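Local coordinates for putative secreted cellulose binding protein (Streptomyces coelicolor, PDB 4OY7) that cleaves cellulose oxidatively as a copper-dependent lytic polysaccharide monooxygenase of family AA10, this chain being its catalytic domain, at residues Y62-D65 / G66-C69; A31-A34 / A35-S39. All blocks are in the same frame, centred on the assembly; numbering follows the deposited sequence.

Contact 1 of 2, residues Y62-D65 / G66-C69; sequences YVPD and GTLC
The carbonyl oxygen of Pro64 is gripped twice by one residue, Thr67. The hydroxyl OG1 of Thr67 donates to Pro64 O at 2.8 Å, and the backbone N of Thr67 gives the same oxygen a longer bond of 3.2 Å, bent to 140° at the hydrogen. Both donors come in tilted from the carbonyl plane, and from the same face of it, so backbone and side chain close on Pro64 O like a pincer. This works because OG1 sits between the backbone N and the carbonyl carbon of Thr67 (chi1 73°), which brings the hydroxyl round beside its own N-H. The methyl CG2 is on the other side of the N, anti to the carbonyl carbon.

The N-H bond closes a type II beta turn running from Pro64 to Thr67. Asp65 and Gly66 occupy its two corners; Gly66 takes the positive phi (82°) of the second corner with no side chain to press on the carbonyl of Asp65. The turn belongs to the long loop between strands 51-52 and 92-94. A second loop, between strands 112-119 and 134-141, holds it: OD1 of Asp65 accepts from the backbone N of Trp131, whose NE1 donates to Val63 O, and the backbone of Gly66 bonds to that of Leu129.

Thr67 also packs against the proline ring, OG1 lying 3.4 Å from CD of Pro64, the two side chains obliquely set. Beside this, CG1 of Val63 meets CD1 of Leu68 at 4.0 Å, the buried side chains running at about a right angle. The same CD1 of Leu68 comes to 3.6 Å from Pro64 O, and Leu68 rests in turn on Trp131. Leu68 opens a short 3-10 segment, whose next residue, Cys69, forms a disulfide with Cys188 on strand 184-193.

Contact 2 of 2, residues A31-A34 / A35-S39; sequences ACQA and ALDQS
About two and a half turns of alpha helix make up this contact, nearly the whole of helix 30-39, where each residue from Ala35 to Gln38 looks back four positions. Four successive i to i+4 bonds carry it. The N of Ala35 donates to Ala31 O at 3.0 Å and the N of Leu36 to Cys32 O at 2.9 Å. The same pattern takes the N of Asp37 to Gln33 O, also at 2.9 Å, and the N of Gln38 to Ala34 O. A further bond, from Ser39 N to Ala35 O, continues the series to the end of the helix.

Side chains add close van der Waals packing around those carbonyls. The methyl CB of Ala35 lies 3.5 Å from Ala31 O, and CB of Leu36 stands equally near Cys32 O. Asp37 is the residue whose side chain sets out toward the preceding turn: its CB is 3.5 Å from Gln33 O, and with CG anti to its own carbonyl carbon and beside the N (chi1 -69°) the carboxylate carbon CG folds back to 3.2 Å from Gln33 O.

Ala31 and Ala35 put small methyl groups on the buried side, while Asp37 and Gln38 face solvent. At the start, the N of Cys32 is hydrogen-bonded to OD1 of Asn29, and its sulfur joins Cys14 in a disulfide that ties the helix to helix 10-18. Ala31, Cys32 and Ala34 rest on Asp88, Pro90 and Arg86 of the loop leading into strand 92-94, and at the far end OG of Ser39 is hydrogen-bonded to OD1 of Asp78 and the N of Ala81, earlier in that loop.

From the N terminus the chain passes strand 4-6 and helix 10-18 before reaching contact 2, a local stretch of helix 30-39. Helix 42-45 and strand 51-52 follow, and only then does contact 1 close its tight turn in the loop that runs on to strand 92-94. The two are in series, neither nesting nor crossing; their centres are 19 Å apart and their nearest atoms about 9 Å, without touching. That loop nevertheless relates them: residues 62-69 belong to its first half, whereas its later part packs on the helix of contact 2. Two disulfides extend these ties, joining helix 30-39 to the preceding helix 10-18 and the 53-91 loop to the mixed sheet.

Contact 1 of 2, residues Y62-D65 / G66-C69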
loop_
_atom_site.group_PDB
_atom_site.type_symbol
_atom_site.label_atom_id
_atom_site.label_comp_id
_atom_site.label_asym_id
_atom_site.label_seq_id
_atom_site.Cartn_x
_atom_site.Cartn_y
_atom_site.Cartn_z
ATOM N N TYR A 62 -3.462 -5.985 17.420
ATOM C CA TYR A 62 -2.006 -5.797 17.440
ATOM C C TYR A 62 -1.535 -4.528 16.670
ATOM O O TYR A 62 -0.736 -3.767 17.202
ATOM C CB TYR A 62 -1.306 -7.054 16.892
ATOM C CG TYR A 62 0.161 -6.829 16.717
ATOM C CD1 TYR A 62 0.985 -6.668 17.824
ATOM C CD2 TYR A 62 0.719 -6.702 15.451
ATOM C CE1 TYR A 62 2.333 -6.413 17.683
ATOM C CE2 TYR A 62 2.058 -6.455 15.295
ATOM C CZ TYR A 62 2.860 -6.299 16.416
ATOM O OH TYR A 62 4.202 -6.064 16.280
ATOM N N VAL A 63 -1.981 -4.358 15.424
ATOM C CA VAL A 63 -1.720 -3.128 14.613
ATOM C C VAL A 63 -2.831 -2.148 14.957
ATOM O O VAL A 63 -3.999 -2.423 14.696
ATOM C CB VAL A 63 -1.635 -3.445 13.085
ATOM C CG1 VAL A 63 -1.276 -2.239 12.222
ATOM C CG2 VAL A 63 -0.636 -4.556 12.838
ATOM N N PRO A 64 -2.492 -1.019 15.599
ATOM C CA PRO A 64 -3.575 -0.142 16.052
ATOM C C PRO A 64 -4.372 0.473 14.912
ATOM O O PRO A 64 -3.804 0.723 13.854
ATOM C CB PRO A 64 -2.844 0.935 16.868
ATOM C CG PRO A 64 -1.619 0.237 17.346
ATOM C CD PRO A 64 -1.201 -0.631 16.195
ATOM N N ASP A 65 -5.679 0.680 15.121
ATOM C CA ASP A 65 -6.485 1.410 14.133
ATOM C C ASP A 65 -5.793 2.728 13.824
ATOM O O ASP A 65 -5.188 3.340 14.697
ATOM C CB ASP A 65 -7.918 1.684 14.597
ATOM C CG ASP A 65 -8.789 0.440 14.692
ATOM O OD1 ASP A 65 -8.541 -0.535 13.979
ATOM O OD2 ASP A 65 -9.764 0.465 15.483
ATOM N N GLY A 66 -5.832 3.124 12.555
ATOM C CA GLY A 66 -5.243 4.385 12.147
ATOM C C GLY A 66 -3.753 4.357 11.909
ATOM O O GLY A 66 -3.186 5.401 11.640
ATOM N N THR A 67 -3.119 3.179 11.990
ATOM C CA THR A 67 -1.663 3.059 11.771
ATOM C C THR A 67 -1.290 1.975 10.765
ATOM O O THR A 67 -0.095 1.690 10.593
ATOM C CB THR A 67 -0.898 2.775 13.061
ATOM O OG1 THR A 67 -1.118 1.421 13.481
ATOM C CG2 THR A 67 -1.301 3.745 14.116
ATOM N N LEU A 68 -2.289 1.415 10.086
ATOM C CA LEU A 68 -2.018 0.303 9.176
ATOM C C LEU A 68 -1.001 0.692 8.102
ATOM O O LEU A 68 -0.136 -0.108 7.725
ATOM C CB LEU A 68 -3.291 -0.251 8.498
ATOM C CG LEU A 68 -4.065 -1.303 9.305
ATOM C CD1 LEU A 68 -4.569 -0.667 10.595
ATOM C CD2 LEU A 68 -5.247 -1.876 8.542
ATOM N N CYS A 69 -1.104 1.919 7.600
ATOM C CA CYS A 69 -0.294 2.331 6.444
ATOM C C CYS A 69 1.175 2.584 6.760
ATOM O O CYS A 69 1.980 2.764 5.846
ATOM C CB CYS A 69 -0.898 3.550 5.733
ATOM S SG CYS A 69 -2.654 3.343 5.326
#

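Contact 2 of 2, residues A31-A34 / A35-S39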
loop_
_atom_site.group_PDB
_atom_site.type_symbol
_atom_site.label_atom_id
_atom_site.label_comp_id
_atom_site.label_asym_id
_atom_site.label_seq_id
_atom_site.Cartn_x
_atom_site.Cartn_y
_atom_site.Cartn_z
ATOM N N ALA A 31 -0.714 16.109 -0.629
ATOM C CA ALA A 31 -0.610 15.125 0.430
ATOM C C ALA A 31 0.829 14.545 0.472
ATOM O O ALA A 31 1.376 14.309 1.529
ATOM C CB ALA A 31 -1.644 14.027 0.266
ATOM N N CYS A 32 1.430 14.334 -0.694
ATOM C CA CYS A 32 2.811 13.896 -0.782
ATOM C C CYS A 32 3.777 14.938 -0.236
ATOM O O CYS A 32 4.695 14.609 0.497
ATOM C CB CYS A 32 3.176 13.526 -2.219
ATOM S SG CYS A 32 2.270 12.133 -2.930
ATOM N N GLN A 33 3.566 16.202 -0.584
ATOM C CA GLN A 33 4.386 17.275 -0.014
ATOM C C GLN A 33 4.270 17.308 1.507
ATOM O O GLN A 33 5.278 17.451 2.206
ATOM C CB GLN A 33 4.012 18.638 -0.594
ATOM C CG GLN A 33 4.905 19.754 -0.066
ATOM C CD GLN A 33 6.366 19.554 -0.437
ATOM O OE1 GLN A 33 7.229 19.380 0.433
ATOM N NE2 GLN A 33 6.648 19.566 -1.733
ATOM N N ALA A 34 3.052 17.159 2.025
ATOM C CA ALA A 34 2.837 17.193 3.466
ATOM C C ALA A 34 3.544 16.038 4.151
ATOM O O ALA A 34 4.157 16.235 5.198
ATOM C CB ALA A 34 1.352 17.166 3.796
ATOM N N ALA A 35 3.472 14.849 3.552
ATOM C CA ALA A 35 4.118 13.666 4.118
ATOM C C ALA A 35 5.625 13.779 4.052
ATOM O O ALA A 35 6.329 13.323 4.957
ATOM C CB ALA A 35 3.663 12.401 3.405
ATOM N N LEU A 36 6.143 14.384 2.993
ATOM C CA LEU A 36 7.587 14.615 2.904
ATOM C C LEU A 36 8.038 15.571 4.010
ATOM O O LEU A 36 9.051 15.348 4.683
ATOM C CB LEU A 36 7.969 15.175 1.530
ATOM C CG LEU A 36 9.435 15.534 1.293
ATOM C CD1 LEU A 36 10.309 14.296 1.375
ATOM C CD2 LEU A 36 9.629 16.190 -0.053
ATOM N N ASP A 37 7.275 16.641 4.200
ATOM C CA ASP A 37 7.598 17.652 5.208
ATOM C C ASP A 37 7.506 17.071 6.630
ATOM O O ASP A 37 8.327 17.406 7.502
ATOM C CB ASP A 37 6.677 18.869 5.063
ATOM C CG ASP A 37 6.942 19.681 3.788
ATOM O OD1 ASP A 37 6.040 20.454 3.367
ATOM O OD2 ASP A 37 8.050 19.576 3.208
ATOM N N GLN A 38 6.539 16.199 6.878
ATOM C CA GLN A 38 6.460 15.586 8.199
ATOM C C GLN A 38 7.446 14.435 8.428
ATOM O O GLN A 38 8.263 14.482 9.344
ATOM C CB GLN A 38 5.061 15.104 8.512
ATOM C CG GLN A 38 5.075 14.335 9.824
ATOM C CD GLN A 38 3.727 13.857 10.284
ATOM O OE1 GLN A 38 2.717 14.518 10.073
ATOM N NE2 GLN A 38 3.714 12.699 10.955
ATOM N N SER A 39 7.386 13.399 7.605
ATOM C CA SER A 39 8.149 12.181 7.904
ATOM C C SER A 39 9.512 12.088 7.228
ATOM O O SER A 39 10.325 11.244 7.606
ATOM C CB SER A 39 7.306 10.945 7.596
ATOM O OG SER A 39 6.270 10.791 8.546
#